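Local coordinates for protein Exo-beta-1,4-mannosidase (PDB 4LYP) that probably removes terminal beta-linked mannose units from the non-reducing ends of mannan-type chains, as a fungal family 5 glycoside hydrolase built on a TIM barrel, at residues R80-M91 and W390-S398; E336-A344 and G419-D427. All blocks are in the same frame, centred on the assembly; numbering follows the deposited sequence. Where two conformers were deposited one is given.

Contact 1: R80-M91 and W390-S398; sequences RMELEIKQMAEM and WAYGGEGRS
E84 OE2 is gripped by two donors that arrive from opposite faces of its carboxylate plane: the backbone E395 N across the contact, at 2.8 Å, and R80 NE one helical turn earlier, also at 2.8 Å and nearly straight (170°). R80 runs extended past E395, and its guanidinium lies with one face over the G396 backbone, NH2 coming within 3.3 Å of G396 CA. One water joins R80 NH2, E84 OE1 and G393 O, while Y62 OH also hydrogen-bonds E84 OE1. Y392 OH donates to Q87 OE1 at 2.7 Å, from above the carbonyl plane, and at the other end of the amide Q87 NE2 donates to E395 OE2 at 2.9 Å, which fixes the amide flip. With CG anti to the backbone N (chi1 -169°), the Y392 ring is directed at the helix, where M88 CG sits over one face, 3.8 Å from the centroid, in a CH-pi contact; G394 N lies over the other face. The sulfurs of M88 and M91 add oblique Met-aromatic contacts. The buried E84 carboxylate, with several donors around it, is thus probably kept ionised, tying helix 78-90 to the type II' turn G393-G396.

Contact 2: E336-A344 and G419-D427; sequences EEFGMARDA and GWYSVYSND
R342 and D427 approach from opposite directions and meet end-on: the guanidinium offers NH1 to D427 OD1 at 2.9 Å and NH2 to D427 OD2 at 3.0 Å, a two-nitrogen salt bridge. Both acceptors lie near the guanidinium plane, but the carboxylate is turned 48° against it, so NH1 meets OD1 from above the carboxylate plane. The bend at chi3 (82°) swings the arginine head round to this position, and R342 NE hydrogen-bonds T359 O. On the other side of the D427 carboxylate plane from R342 NH2, Y424 N reaches OD2 at 2.9 Å and 171°, which leaves that oxygen held by two donors. The Y424 side chain crosses R342 at about a right angle, its CE2 over one guanidinium face, 3.6 Å from NH2.

Farther along, Y421 presents its ring edge to the M340-A341 peptide, with CD1 3.4 Å from M340 C, while W420 meets A341 CB with its own edge, CD1 at 3.8 Å. The two aromatic rings overlap, Y421 CE2 standing over the centre of the indole. Between the backbones lie bridging waters: one links R342 N with W420 O, another M340 N with Y421 O.

The contact sets the loop that follows strand 333-338 against the loop leading into strand 423-424, which pairs in parallel with strand 386-394, and against the turn from Y424 to D427. M340 turns from the contact toward helices 308-329 and 362-380, and Y421 OH hydrogen-bonds OD1 of N296, a residue lining a guanidine-binding pocket.

How the contacts relate
Both contacts are mostly buried and converge on strand 386-394, their centres about 13 Å apart. Contact 1 sets an outer barrel helix against the end of that strand and the turn after it, whereas contact 2 joins mainly the loops that adjoin strands 333-338 and 423-424. Direct backbone pairing connects them: G393 N lies 2.7 Å from V423 O, and W390 N 2.8 Å from F338 O, both probable hydrogen bonds. S425 OG of contact 2 hydrogen-bonds E395 OE2 and R397 NH2 of contact 1. Each has a carboxylate oxygen reached by two donors from opposite faces, but contact 1 pairs its salt bridge within the helix and adds sulfur-aromatic packing, while contact 2 carries its salt bridge across and relies more on bridging waters.

Contact 1: R80-M91 and W390-S398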
ATOM      1  N   ARG A  80      -1.884  -1.401  20.775  1.00  9.29           N
ATOM      2  CA  ARG A  80      -1.817  -0.213  19.941  1.00  9.29           C
ATOM      3  C   ARG A  80      -2.396  -0.479  18.537  1.00  8.40           C
ATOM      4  O   ARG A  80      -3.165   0.314  18.025  1.00  8.73           O
ATOM      5  CB  ARG A  80      -0.367   0.258  19.827  1.00  9.21           C
ATOM      6  CG  ARG A  80      -0.165   1.308  18.765  1.00  8.55           C
ATOM      7  CD  ARG A  80       1.298   1.758  18.680  1.00  9.86           C
ATOM      8  NE  ARG A  80       1.577   2.470  17.473  1.00  9.87           N
ATOM      9  CZ  ARG A  80       2.786   2.745  17.044  1.00  8.47           C
ATOM     10  NH1 ARG A  80       3.855   2.570  17.797  1.00 12.12           N
ATOM     11  NH2 ARG A  80       2.921   3.258  15.846  1.00  9.26           N
ATOM     12  N   MET A  81      -2.098  -1.647  17.957  1.00  8.20           N
ATOM     13  CA  MET A  81      -2.691  -2.017  16.662  0.60  8.35           C
ATOM     14  C   MET A  81      -4.187  -1.980  16.750  1.00  8.25           C
ATOM     15  O   MET A  81      -4.885  -1.427  15.903  1.00  8.57           O
ATOM     16  CB  MET A  81      -2.177  -3.382  16.229  0.60  9.50           C
ATOM     17  CG  MET A  81      -2.709  -3.811  14.842  0.60 11.02           C
ATOM     18  SD  MET A  81      -4.274  -4.732  14.913  0.60 12.81           S
ATOM     19  CE  MET A  81      -3.730  -6.326  15.469  0.60 14.96           C
ATOM     20  N   GLU A  82      -4.744  -2.613  17.779  1.00  8.59           N
ATOM     21  CA  GLU A  82      -6.166  -2.679  17.948  1.00  9.53           C
ATOM     22  C   GLU A  82      -6.792  -1.292  18.107  1.00  9.15           C
ATOM     23  O   GLU A  82      -7.827  -1.000  17.496  1.00  9.84           O
ATOM     24  CB  GLU A  82      -6.512  -3.576  19.148  1.00 11.49           C
ATOM     25  CG  GLU A  82      -6.197  -5.058  18.840  1.00 15.02           C
ATOM     26  CD  GLU A  82      -6.121  -5.938  20.120  1.00 22.32           C
ATOM     27  OE1 GLU A  82      -5.953  -7.149  19.946  1.00 23.42           O
ATOM     28  OE2 GLU A  82      -6.119  -5.433  21.290  1.00 29.19           O
ATOM     29  N   LEU A  83      -6.130  -0.395  18.825  1.00  9.18           N
ATOM     30  CA  LEU A  83      -6.609   0.965  18.975  1.00  9.15           C
ATOM     31  C   LEU A  83      -6.565   1.736  17.649  1.00  8.82           C
ATOM     32  O   LEU A  83      -7.476   2.476  17.326  1.00  9.07           O
ATOM     33  CB  LEU A  83      -5.777   1.679  20.048  1.00 10.29           C
ATOM     34  CG  LEU A  83      -6.094   3.160  20.258  1.00 10.51           C
ATOM     35  CD1 LEU A  83      -7.526   3.476  20.598  1.00 13.51           C
ATOM     36  CD2 LEU A  83      -5.094   3.768  21.250  1.00 13.67           C
ATOM     37  N   GLU A  84      -5.499   1.537  16.878  1.00  8.73           N
ATOM     38  CA  GLU A  84      -5.353   2.267  15.618  1.00  7.99           C
ATOM     39  C   GLU A  84      -6.393   1.770  14.613  1.00  7.58           C
ATOM     40  O   GLU A  84      -6.944   2.591  13.842  1.00  8.33           O
ATOM     41  CB  GLU A  84      -3.950   2.061  15.097  1.00  8.32           C
ATOM     42  CG  GLU A  84      -2.939   2.872  15.963  1.00  8.27           C
ATOM     43  CD  GLU A  84      -1.493   2.743  15.572  1.00  7.86           C
ATOM     44  OE1 GLU A  84      -1.128   1.959  14.641  1.00  8.10           O
ATOM     45  OE2 GLU A  84      -0.693   3.503  16.164  1.00  9.00           O
ATOM     46  N   ILE A  85      -6.694   0.468  14.584  1.00  7.97           N
ATOM     47  CA  ILE A  85      -7.810  -0.029  13.745  0.70  8.26           C
ATOM     48  C   ILE A  85      -9.135   0.591  14.154  1.00  8.00           C
ATOM     49  O   ILE A  85      -9.909   1.038  13.322  1.00  8.36           O
ATOM     50  CB  ILE A  85      -7.908  -1.602  13.761  0.70 10.14           C
ATOM     51  CG1 ILE A  85      -6.639  -2.277  13.314  0.70 13.01           C
ATOM     52  CG2 ILE A  85      -9.083  -2.010  12.886  0.70 10.06           C
ATOM     53  CD1 ILE A  85      -6.190  -1.905  11.938  0.70 14.14           C
ATOM     54  N   LYS A  86      -9.382   0.617  15.478  1.00  8.65           N
ATOM     55  CA  LYS A  86     -10.607   1.272  15.988  1.00  8.81           C
ATOM     56  C   LYS A  86     -10.632   2.739  15.580  1.00  8.28           C
ATOM     57  O   LYS A  86     -11.698   3.258  15.080  1.00  9.37           O
ATOM     58  CB  LYS A  86     -10.618   1.121  17.500  1.00  9.92           C
ATOM     59  CG  LYS A  86     -11.883   1.761  18.151  1.00 11.35           C
ATOM     60  CD  LYS A  86     -11.857   1.442  19.680  1.00 14.13           C
ATOM     61  CE  LYS A  86     -13.104   2.022  20.321  1.00 21.05           C
ATOM     62  NZ  LYS A  86     -13.071   3.473  20.530  1.00 31.67           N
ATOM     63  N   GLN A  87      -9.527   3.477  15.657  1.00  8.44           N
ATOM     64  CA  GLN A  87      -9.503   4.857  15.224  1.00  8.70           C
ATOM     65  C   GLN A  87      -9.841   4.995  13.758  1.00  7.64           C
ATOM     66  O   GLN A  87     -10.590   5.890  13.315  1.00  8.30           O
ATOM     67  CB  GLN A  87      -8.107   5.522  15.457  1.00  9.28           C
ATOM     68  CG  GLN A  87      -7.767   5.696  16.908  1.00  9.09           C
ATOM     69  CD  GLN A  87      -6.307   6.035  17.123  1.00  8.56           C
ATOM     70  OE1 GLN A  87      -5.431   5.887  16.230  1.00  9.49           O
ATOM     71  NE2 GLN A  87      -5.970   6.457  18.336  1.00 10.63           N
ATOM     72  N   MET A  88      -9.289   4.095  12.934  1.00  7.67           N
ATOM     73  CA  MET A  88      -9.561   4.144  11.507  1.00  7.95           C
ATOM     74  C   MET A  88     -11.024   3.804  11.242  1.00  7.96           C
ATOM     75  O   MET A  88     -11.667   4.466  10.396  1.00  8.23           O
ATOM     76  CB  MET A  88      -8.573   3.227  10.745  1.00  7.82           C
ATOM     77  CG  MET A  88      -7.205   3.855  10.670  1.00  7.64           C
ATOM     78  SD  MET A  88      -6.075   2.942   9.582  1.00  7.88           S
ATOM     79  CE  MET A  88      -5.751   1.452  10.561  1.00  9.05           C
ATOM     80  N   ALA A  89     -11.609   2.887  11.960  1.00  7.66           N
ATOM     81  CA  ALA A  89     -13.034   2.576  11.801  1.00  9.14           C
ATOM     82  C   ALA A  89     -13.858   3.800  12.148  1.00  9.88           C
ATOM     83  O   ALA A  89     -14.811   4.156  11.444  1.00  9.86           O
ATOM     84  CB  ALA A  89     -13.433   1.431  12.696  1.00 10.22           C
ATOM     85  N   GLU A  90     -13.454   4.553  13.194  1.00  9.17           N
ATOM     86  CA  GLU A  90     -14.203   5.758  13.634  1.00  9.89           C
ATOM     87  C   GLU A  90     -14.070   6.859  12.588  1.00  9.87           C
ATOM     88  O   GLU A  90     -14.977   7.681  12.486  1.00 12.29           O
ATOM     89  CB  GLU A  90     -13.719   6.183  15.039  1.00 11.08           C
ATOM     90  CG  GLU A  90     -14.237   5.129  16.086  1.00 15.79           C
ATOM     91  CD  GLU A  90     -13.594   5.266  17.439  1.00 19.44           C
ATOM     92  OE1 GLU A  90     -12.497   5.927  17.611  1.00 24.59           O
ATOM     93  OE2 GLU A  90     -14.115   4.574  18.335  1.00 21.68           O
ATOM     94  N   MET A  91     -12.995   6.882  11.832  1.00  8.72           N
ATOM     95  CA  MET A  91     -12.893   7.834  10.754  1.00 10.09           C
ATOM     96  C   MET A  91     -13.495   7.347   9.437  1.00  8.72           C
ATOM     97  O   MET A  91     -13.335   8.023   8.401  1.00 10.19           O
ATOM     98  CB  MET A  91     -11.507   8.415  10.569  1.00 20.29           C
ATOM     99  CG  MET A  91     -10.481   7.577   9.997  1.00 18.09           C
ATOM    100  SD  MET A  91      -8.827   8.469   9.891  1.00 17.50           S
ATOM    101  CE  MET A  91      -8.522   8.085  11.472  1.00  7.61           C
ATOM    102  N   TRP A 390      -1.696   7.540   2.015  1.00  5.91           N
ATOM    103  CA  TRP A 390      -0.431   6.970   2.530  1.00  6.05           C
ATOM    104  C   TRP A 390       0.146   7.988   3.510  1.00  5.16           C
ATOM    105  O   TRP A 390       0.565   9.046   3.093  1.00  6.44           O
ATOM    106  CB  TRP A 390       0.528   6.737   1.385  1.00  6.50           C
ATOM    107  CG  TRP A 390       1.835   6.200   1.909  1.00  6.38           C
ATOM    108  CD1 TRP A 390       2.840   6.891   2.608  1.00  5.96           C
ATOM    109  CD2 TRP A 390       2.237   4.816   1.899  1.00  5.51           C
ATOM    110  NE1 TRP A 390       3.812   6.021   3.008  1.00  6.43           N
ATOM    111  CE2 TRP A 390       3.479   4.727   2.625  1.00  5.85           C
ATOM    112  CE3 TRP A 390       1.676   3.626   1.362  1.00  6.35           C
ATOM    113  CZ2 TRP A 390       4.183   3.513   2.771  1.00  7.35           C
ATOM    114  CZ3 TRP A 390       2.361   2.420   1.542  1.00  6.75           C
ATOM    115  CH2 TRP A 390       3.608   2.374   2.237  1.00  7.45           C
ATOM    116  N   ALA A 391       0.094   7.667   4.830  1.00  6.58           N
ATOM    117  CA  ALA A 391      -0.349   6.408   5.426  1.00  6.11           C
ATOM    118  C   ALA A 391      -0.758   6.767   6.876  1.00  6.00           C
ATOM    119  O   ALA A 391      -0.374   7.801   7.399  1.00  7.03           O
ATOM    120  CB  ALA A 391       0.721   5.327   5.432  1.00  7.57           C
ATOM    121  N   TYR A 392      -1.497   5.874   7.510  1.00  6.50           N
ATOM    122  CA  TYR A 392      -1.961   6.166   8.863  1.00  6.90           C
ATOM    123  C   TYR A 392      -0.858   5.890   9.876  1.00  6.87           C
ATOM    124  O   TYR A 392      -0.347   4.796   9.954  1.00  9.35           O
ATOM    125  CB  TYR A 392      -3.219   5.366   9.205  1.00  7.83           C
ATOM    126  CG  TYR A 392      -3.861   5.855  10.497  1.00  7.32           C
ATOM    127  CD1 TYR A 392      -4.251   7.193  10.628  1.00  8.28           C
ATOM    128  CD2 TYR A 392      -4.057   5.007  11.579  1.00  7.67           C
ATOM    129  CE1 TYR A 392      -4.831   7.637  11.780  1.00  8.08           C
ATOM    130  CE2 TYR A 392      -4.674   5.465  12.753  1.00  7.96           C
ATOM    131  CZ  TYR A 392      -5.042   6.807  12.828  1.00  7.73           C
ATOM    132  OH  TYR A 392      -5.601   7.314  13.983  1.00  9.50           O
ATOM    133  N   GLY A 393      -0.489   6.911  10.634  1.00  7.04           N
ATOM    134  CA  GLY A 393       0.508   6.780  11.711  1.00  7.54           C
ATOM    135  C   GLY A 393      -0.073   6.468  13.041  1.00  8.24           C
ATOM    136  O   GLY A 393       0.600   5.907  13.907  1.00  7.88           O
ATOM    137  N   GLY A 394      -1.341   6.829  13.294  1.00  9.19           N
ATOM    138  CA  GLY A 394      -1.998   6.388  14.541  1.00  9.29           C
ATOM    139  C   GLY A 394      -1.358   7.041  15.747  1.00  7.49           C
ATOM    140  O   GLY A 394      -1.228   8.261  15.850  1.00  8.79           O
ATOM    141  N   GLU A 395      -0.999   6.194  16.710  1.00  8.06           N
ATOM    142  CA  GLU A 395      -0.408   6.569  17.990  1.00  8.36           C
ATOM    143  C   GLU A 395       1.101   6.721  17.865  1.00  8.57           C
ATOM    144  O   GLU A 395       1.752   7.218  18.805  1.00  9.85           O
ATOM    145  CB  GLU A 395      -0.756   5.538  19.040  1.00 10.68           C
ATOM    146  CG  GLU A 395      -2.236   5.424  19.297  1.00 12.32           C
ATOM    147  CD  GLU A 395      -2.788   6.674  19.953  1.00 12.35           C
ATOM    148  OE1 GLU A 395      -2.426   6.966  21.136  1.00 19.58           O
ATOM    149  OE2 GLU A 395      -3.412   7.449  19.264  1.00 16.14           O
ATOM    150  N   GLY A 396       1.722   6.260  16.785  1.00  8.40           N
ATOM    151  CA  GLY A 396       3.170   6.456  16.633  1.00  8.16           C
ATOM    152  C   GLY A 396       3.504   7.912  16.431  1.00  7.68           C
ATOM    153  O   GLY A 396       2.659   8.697  15.972  1.00  9.16           O
ATOM    154  N   ARG A 397       4.737   8.346  16.747  1.00  8.12           N
ATOM    155  CA  ARG A 397       5.164   9.707  16.533  1.00  7.92           C
ATOM    156  C   ARG A 397       6.622   9.683  16.152  1.00  8.13           C
ATOM    157  O   ARG A 397       7.420   8.873  16.736  1.00  8.70           O
ATOM    158  CB  ARG A 397       5.023  10.568  17.829  1.00  9.19           C
ATOM    159  CG  ARG A 397       3.570  10.759  18.272  1.00  9.64           C
ATOM    160  CD  ARG A 397       2.799  11.726  17.326  1.00 10.88           C
ATOM    161  NE  ARG A 397       1.432  12.006  17.820  1.00 12.36           N
ATOM    162  CZ  ARG A 397       0.380  11.183  17.694  1.00 11.33           C
ATOM    163  NH1 ARG A 397       0.480  10.015  17.109  1.00 11.27           N
ATOM    164  NH2 ARG A 397      -0.861  11.574  18.049  1.00 15.46           N
ATOM    165  N   SER A 398       7.064  10.579  15.290  1.00  8.37           N
ATOM    166  CA  SER A 398       8.446  10.560  14.822  1.00  9.20           C
ATOM    167  C   SER A 398       9.426  10.975  15.897  1.00  9.64           C
ATOM    168  O   SER A 398      10.652  10.792  15.697  1.00 11.86           O
ATOM    169  CB  SER A 398       8.561  11.458  13.630  1.00  9.19           C
ATOM    170  OG  SER A 398       8.136  12.775  13.917  1.00 10.85           O
TER
HETATM  171  O   HOH W   1       1.136   3.132  13.563  1.00  8.48           O

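Contact 2: E336-A344 and G419-D427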
ATOM      1  N   GLU A 336      -4.491   4.067  -4.684  1.00  6.57           N
ATOM      2  CA  GLU A 336      -4.207   3.290  -3.476  1.00  6.72           C
ATOM      3  C   GLU A 336      -2.996   3.864  -2.704  1.00  5.13           C
ATOM      4  O   GLU A 336      -2.679   3.314  -1.649  1.00  6.08           O
ATOM      5  CB  GLU A 336      -4.004   1.804  -3.776  1.00  7.32           C
ATOM      6  CG  GLU A 336      -2.703   1.537  -4.451  1.00  7.02           C
ATOM      7  CD  GLU A 336      -2.388   0.072  -4.675  1.00  7.13           C
ATOM      8  OE1 GLU A 336      -3.230  -0.778  -4.285  1.00  7.14           O
ATOM      9  OE2 GLU A 336      -1.297  -0.207  -5.223  1.00  8.00           O
ATOM     10  N   GLU A 337      -2.351   4.898  -3.229  1.00  5.98           N
ATOM     11  CA  GLU A 337      -1.384   5.694  -2.440  1.00  5.70           C
ATOM     12  C   GLU A 337      -1.481   7.112  -2.909  1.00  6.46           C
ATOM     13  O   GLU A 337      -1.490   7.388  -4.131  1.00  6.93           O
ATOM     14  CB  GLU A 337       0.079   5.302  -2.663  1.00  6.81           C
ATOM     15  CG  GLU A 337       0.430   3.878  -2.226  1.00  7.08           C
ATOM     16  CD  GLU A 337       1.937   3.662  -2.186  1.00  6.70           C
ATOM     17  OE1 GLU A 337       2.719   4.612  -2.369  1.00  8.19           O
ATOM     18  OE2 GLU A 337       2.367   2.486  -1.967  1.00  7.37           O
ATOM     19  N   PHE A 338      -1.365   8.045  -1.963  1.00  6.27           N
ATOM     20  CA  PHE A 338      -1.019   9.452  -2.228  1.00  6.60           C
ATOM     21  C   PHE A 338      -0.695  10.077  -0.908  1.00  5.67           C
ATOM     22  O   PHE A 338      -1.163   9.601   0.148  1.00  6.51           O
ATOM     23  CB  PHE A 338      -2.152  10.230  -2.952  1.00  6.07           C
ATOM     24  CG  PHE A 338      -3.327  10.531  -2.082  1.00  6.23           C
ATOM     25  CD1 PHE A 338      -4.299   9.572  -1.743  1.00  7.71           C
ATOM     26  CD2 PHE A 338      -3.435  11.805  -1.506  1.00  8.78           C
ATOM     27  CE1 PHE A 338      -5.340   9.864  -0.866  1.00  8.54           C
ATOM     28  CE2 PHE A 338      -4.507  12.085  -0.630  1.00  9.73           C
ATOM     29  CZ  PHE A 338      -5.450  11.128  -0.331  1.00 10.11           C
ATOM     30  N   GLY A 339       0.018  11.206  -0.937  1.00  6.44           N
ATOM     31  CA  GLY A 339       0.304  11.862   0.350  1.00  7.56           C
ATOM     32  C   GLY A 339       1.079  13.141   0.099  1.00  6.72           C
ATOM     33  O   GLY A 339       1.462  13.504  -1.003  1.00  6.83           O
ATOM     34  N   MET A 340       1.274  13.882   1.213  1.00  6.64           N
ATOM     35  CA  MET A 340       1.977  15.176   1.188  1.00  6.62           C
ATOM     36  C   MET A 340       2.589  15.393   2.576  1.00  6.67           C
ATOM     37  O   MET A 340       2.039  14.958   3.586  1.00  7.38           O
ATOM     38  CB  MET A 340       1.019  16.292   0.776  1.00  6.84           C
ATOM     39  CG  MET A 340       1.639  17.652   0.764  1.00  6.75           C
ATOM     40  SD  MET A 340       0.620  18.931  -0.025  1.00  7.96           S
ATOM     41  CE  MET A 340       0.902  18.552  -1.770  1.00  8.73           C
ATOM     42  N   ALA A 341       3.720  16.108   2.539  1.00  6.34           N
ATOM     43  CA  ALA A 341       4.486  16.464   3.731  1.00  6.53           C
ATOM     44  C   ALA A 341       3.742  17.517   4.561  1.00  6.47           C
ATOM     45  O   ALA A 341       2.775  18.159   4.130  1.00  7.17           O
ATOM     46  CB  ALA A 341       5.824  17.035   3.289  1.00  7.43           C
ATOM     47  N   ARG A 342       4.268  17.705   5.772  1.00  6.93           N
ATOM     48  CA  ARG A 342       3.817  18.800   6.667  1.00  6.89           C
ATOM     49  C   ARG A 342       4.348  20.104   6.131  1.00  7.17           C
ATOM     50  O   ARG A 342       5.063  20.172   5.129  1.00  7.62           O
ATOM     51  CB  ARG A 342       4.260  18.513   8.085  1.00  8.31           C
ATOM     52  CG  ARG A 342       3.969  17.058   8.564  1.00  7.70           C
ATOM     53  CD  ARG A 342       4.215  16.818  10.036  1.00  8.32           C
ATOM     54  NE  ARG A 342       3.098  17.238  10.909  1.00  7.97           N
ATOM     55  CZ  ARG A 342       2.061  16.465  11.173  1.00  7.28           C
ATOM     56  NH1 ARG A 342       1.153  16.917  12.083  1.00  9.83           N
ATOM     57  NH2 ARG A 342       1.857  15.285  10.575  1.00  8.46           N
ATOM     58  N   ASP A 343       3.953  21.207   6.819  1.00  7.81           N
ATOM     59  CA  ASP A 343       4.221  22.570   6.322  1.00  8.14           C
ATOM     60  C   ASP A 343       5.669  23.063   6.506  1.00  8.12           C
ATOM     61  O   ASP A 343       5.947  24.046   7.215  1.00  9.35           O
ATOM     62  CB  ASP A 343       3.289  23.574   7.021  1.00  8.50           C
ATOM     63  CG  ASP A 343       1.836  23.542   6.568  1.00  8.40           C
ATOM     64  OD1 ASP A 343       1.523  23.021   5.436  1.00  8.08           O
ATOM     65  OD2 ASP A 343       1.000  24.137   7.274  1.00  8.50           O
ATOM     66  N   ALA A 344       6.622  22.386   5.843  1.00  8.54           N
ATOM     67  CA  ALA A 344       8.042  22.706   5.902  1.00  8.94           C
ATOM     68  C   ALA A 344       8.295  24.162   5.569  1.00  9.01           C
ATOM     69  O   ALA A 344       9.225  24.796   6.123  1.00 10.19           O
ATOM     70  CB  ALA A 344       8.839  21.814   4.950  1.00 10.16           C
ATOM     71  N   GLY A 419       7.955  10.315  10.035  1.00  7.01           N
ATOM     72  CA  GLY A 419       7.053  11.442  10.090  1.00  6.90           C
ATOM     73  C   GLY A 419       6.911  12.228   8.824  1.00  6.25           C
ATOM     74  O   GLY A 419       6.207  13.250   8.816  1.00  7.92           O
ATOM     75  N   TRP A 420       7.494  11.789   7.702  1.00  7.14           N
ATOM     76  CA  TRP A 420       7.332  12.515   6.448  1.00  6.62           C
ATOM     77  C   TRP A 420       5.851  12.666   6.043  1.00  6.32           C
ATOM     78  O   TRP A 420       5.381  13.802   5.840  1.00  6.73           O
ATOM     79  CB  TRP A 420       8.141  11.824   5.354  1.00  6.44           C
ATOM     80  CG  TRP A 420       8.260  12.519   4.040  1.00  6.62           C
ATOM     81  CD1 TRP A 420       7.931  13.851   3.734  1.00  7.73           C
ATOM     82  CD2 TRP A 420       8.759  11.951   2.828  1.00  6.70           C
ATOM     83  NE1 TRP A 420       8.226  14.112   2.414  1.00  7.09           N
ATOM     84  CE2 TRP A 420       8.729  12.971   1.840  1.00  7.39           C
ATOM     85  CE3 TRP A 420       9.221  10.680   2.458  1.00  8.28           C
ATOM     86  CZ2 TRP A 420       9.177  12.764   0.519  1.00  7.68           C
ATOM     87  CZ3 TRP A 420       9.643  10.478   1.136  1.00  9.15           C
ATOM     88  CH2 TRP A 420       9.621  11.478   0.202  1.00  8.77           C
ATOM     89  N   TYR A 421       5.160  11.541   5.932  1.00  6.25           N
ATOM     90  CA  TYR A 421       3.821  11.537   5.340  1.00  6.94           C
ATOM     91  C   TYR A 421       2.769  11.037   6.344  1.00  5.94           C
ATOM     92  O   TYR A 421       1.562  11.156   6.052  1.00  6.54           O
ATOM     93  CB  TYR A 421       3.817  10.610   4.104  1.00  7.21           C
ATOM     94  CG  TYR A 421       4.567  11.175   2.904  1.00  5.86           C
ATOM     95  CD1 TYR A 421       4.368  12.489   2.537  1.00  7.26           C
ATOM     96  CD2 TYR A 421       5.392  10.380   2.145  1.00  6.58           C
ATOM     97  CE1 TYR A 421       4.959  12.997   1.356  1.00  7.23           C
ATOM     98  CE2 TYR A 421       5.953  10.848   0.976  1.00  7.31           C
ATOM     99  CZ  TYR A 421       5.703  12.151   0.583  1.00  6.46           C
ATOM    100  OH  TYR A 421       6.186  12.692  -0.622  1.00  7.17           O
ATOM    101  N   SER A 422       3.161  10.511   7.516  1.00  6.28           N
ATOM    102  CA  SER A 422       2.165   9.936   8.470  1.00  6.41           C
ATOM    103  C   SER A 422       1.081  10.900   8.748  1.00  6.73           C
ATOM    104  O   SER A 422       1.272  12.089   9.015  1.00  7.08           O
ATOM    105  CB  SER A 422       2.875   9.629   9.766  1.00  7.01           C
ATOM    106  OG  SER A 422       3.674   8.449   9.704  1.00  7.31           O
ATOM    107  N   VAL A 423      -0.129  10.324   8.843  1.00  6.94           N
ATOM    108  CA  VAL A 423      -1.291  11.014   9.437  1.00  6.78           C
ATOM    109  C   VAL A 423      -1.420  10.491  10.842  1.00  7.01           C
ATOM    110  O   VAL A 423      -1.711   9.318  11.074  1.00  7.63           O
ATOM    111  CB  VAL A 423      -2.578  10.671   8.649  1.00  6.67           C
ATOM    112  CG1 VAL A 423      -3.804  11.303   9.338  1.00  7.78           C
ATOM    113  CG2 VAL A 423      -2.529  11.186   7.203  1.00  7.77           C
ATOM    114  N   TYR A 424      -1.226  11.391  11.845  1.00  7.40           N
ATOM    115  CA  TYR A 424      -1.339  10.978  13.239  1.00  7.25           C
ATOM    116  C   TYR A 424      -2.787  11.019  13.692  1.00  7.37           C
ATOM    117  O   TYR A 424      -3.634  11.727  13.119  1.00  8.33           O
ATOM    118  CB  TYR A 424      -0.467  11.863  14.127  1.00  8.50           C
ATOM    119  CG  TYR A 424       0.983  11.807  13.737  1.00  7.86           C
ATOM    120  CD1 TYR A 424       1.696  10.604  13.766  1.00  8.12           C
ATOM    121  CD2 TYR A 424       1.653  12.949  13.352  1.00  8.70           C
ATOM    122  CE1 TYR A 424       3.043  10.535  13.451  1.00  8.35           C
ATOM    123  CE2 TYR A 424       2.997  12.922  13.017  1.00  9.16           C
ATOM    124  CZ  TYR A 424       3.714  11.694  13.109  1.00  8.07           C
ATOM    125  OH  TYR A 424       5.077  11.640  12.850  1.00  9.27           O
ATOM    126  N   SER A 425      -3.063  10.293  14.804  1.00  8.31           N
ATOM    127  CA  SER A 425      -4.429  10.171  15.294  1.00  9.94           C
ATOM    128  C   SER A 425      -5.142  11.469  15.578  1.00 10.04           C
ATOM    129  O   SER A 425      -6.377  11.505  15.461  1.00 11.96           O
ATOM    130  CB  SER A 425      -4.388   9.339  16.580  1.00 10.79           C
ATOM    131  OG  SER A 425      -3.530   9.940  17.512  1.00 14.25           O
ATOM    132  N   ASN A 426      -4.398  12.498  15.934  1.00 10.08           N
ATOM    133  CA  ASN A 426      -5.028  13.805  16.214  1.00 11.67           C
ATOM    134  C   ASN A 426      -4.592  14.915  15.254  1.00  9.79           C
ATOM    135  O   ASN A 426      -4.790  16.068  15.541  1.00 12.18           O
ATOM    136  CB  ASN A 426      -4.720  14.199  17.679  1.00 14.90           C
ATOM    137  CG  ASN A 426      -3.211  14.359  17.907  1.00 17.56           C
ATOM    138  OD1 ASN A 426      -2.401  13.970  17.100  1.00 16.95           O
ATOM    139  ND2 ASN A 426      -2.828  14.913  19.033  1.00 30.24           N
ATOM    140  N   ASP A 427      -4.119  14.546  14.063  1.00  8.64           N
ATOM    141  CA  ASP A 427      -3.827  15.551  13.056  1.00  8.18           C
ATOM    142  C   ASP A 427      -5.120  16.197  12.577  1.00  8.36           C
ATOM    143  O   ASP A 427      -6.208  15.580  12.587  1.00  8.60           O
ATOM    144  CB  ASP A 427      -3.063  14.936  11.883  1.00  8.05           C
ATOM    145  CG  ASP A 427      -1.576  14.826  12.143  1.00  8.55           C
ATOM    146  OD1 ASP A 427      -1.043  15.337  13.176  1.00  9.26           O
ATOM    147  OD2 ASP A 427      -0.876  14.227  11.261  1.00  8.18           O
TER
HETATM  148  O   HOH W   2       4.220  14.296  -1.873  1.00  7.40           O
HETATM  149  O   HOH W   3       0.411  11.720   3.512  1.00  7.27           O
HETATM  150  O   HOH W   4       2.416  14.879   6.334  1.00  8.14           O
HETATM  151  O   HOH W   5       6.670  16.213   6.400  1.00  7.50           O
HETATM  152  O   HOH W   6       3.457  13.739   8.662  1.00  8.01           O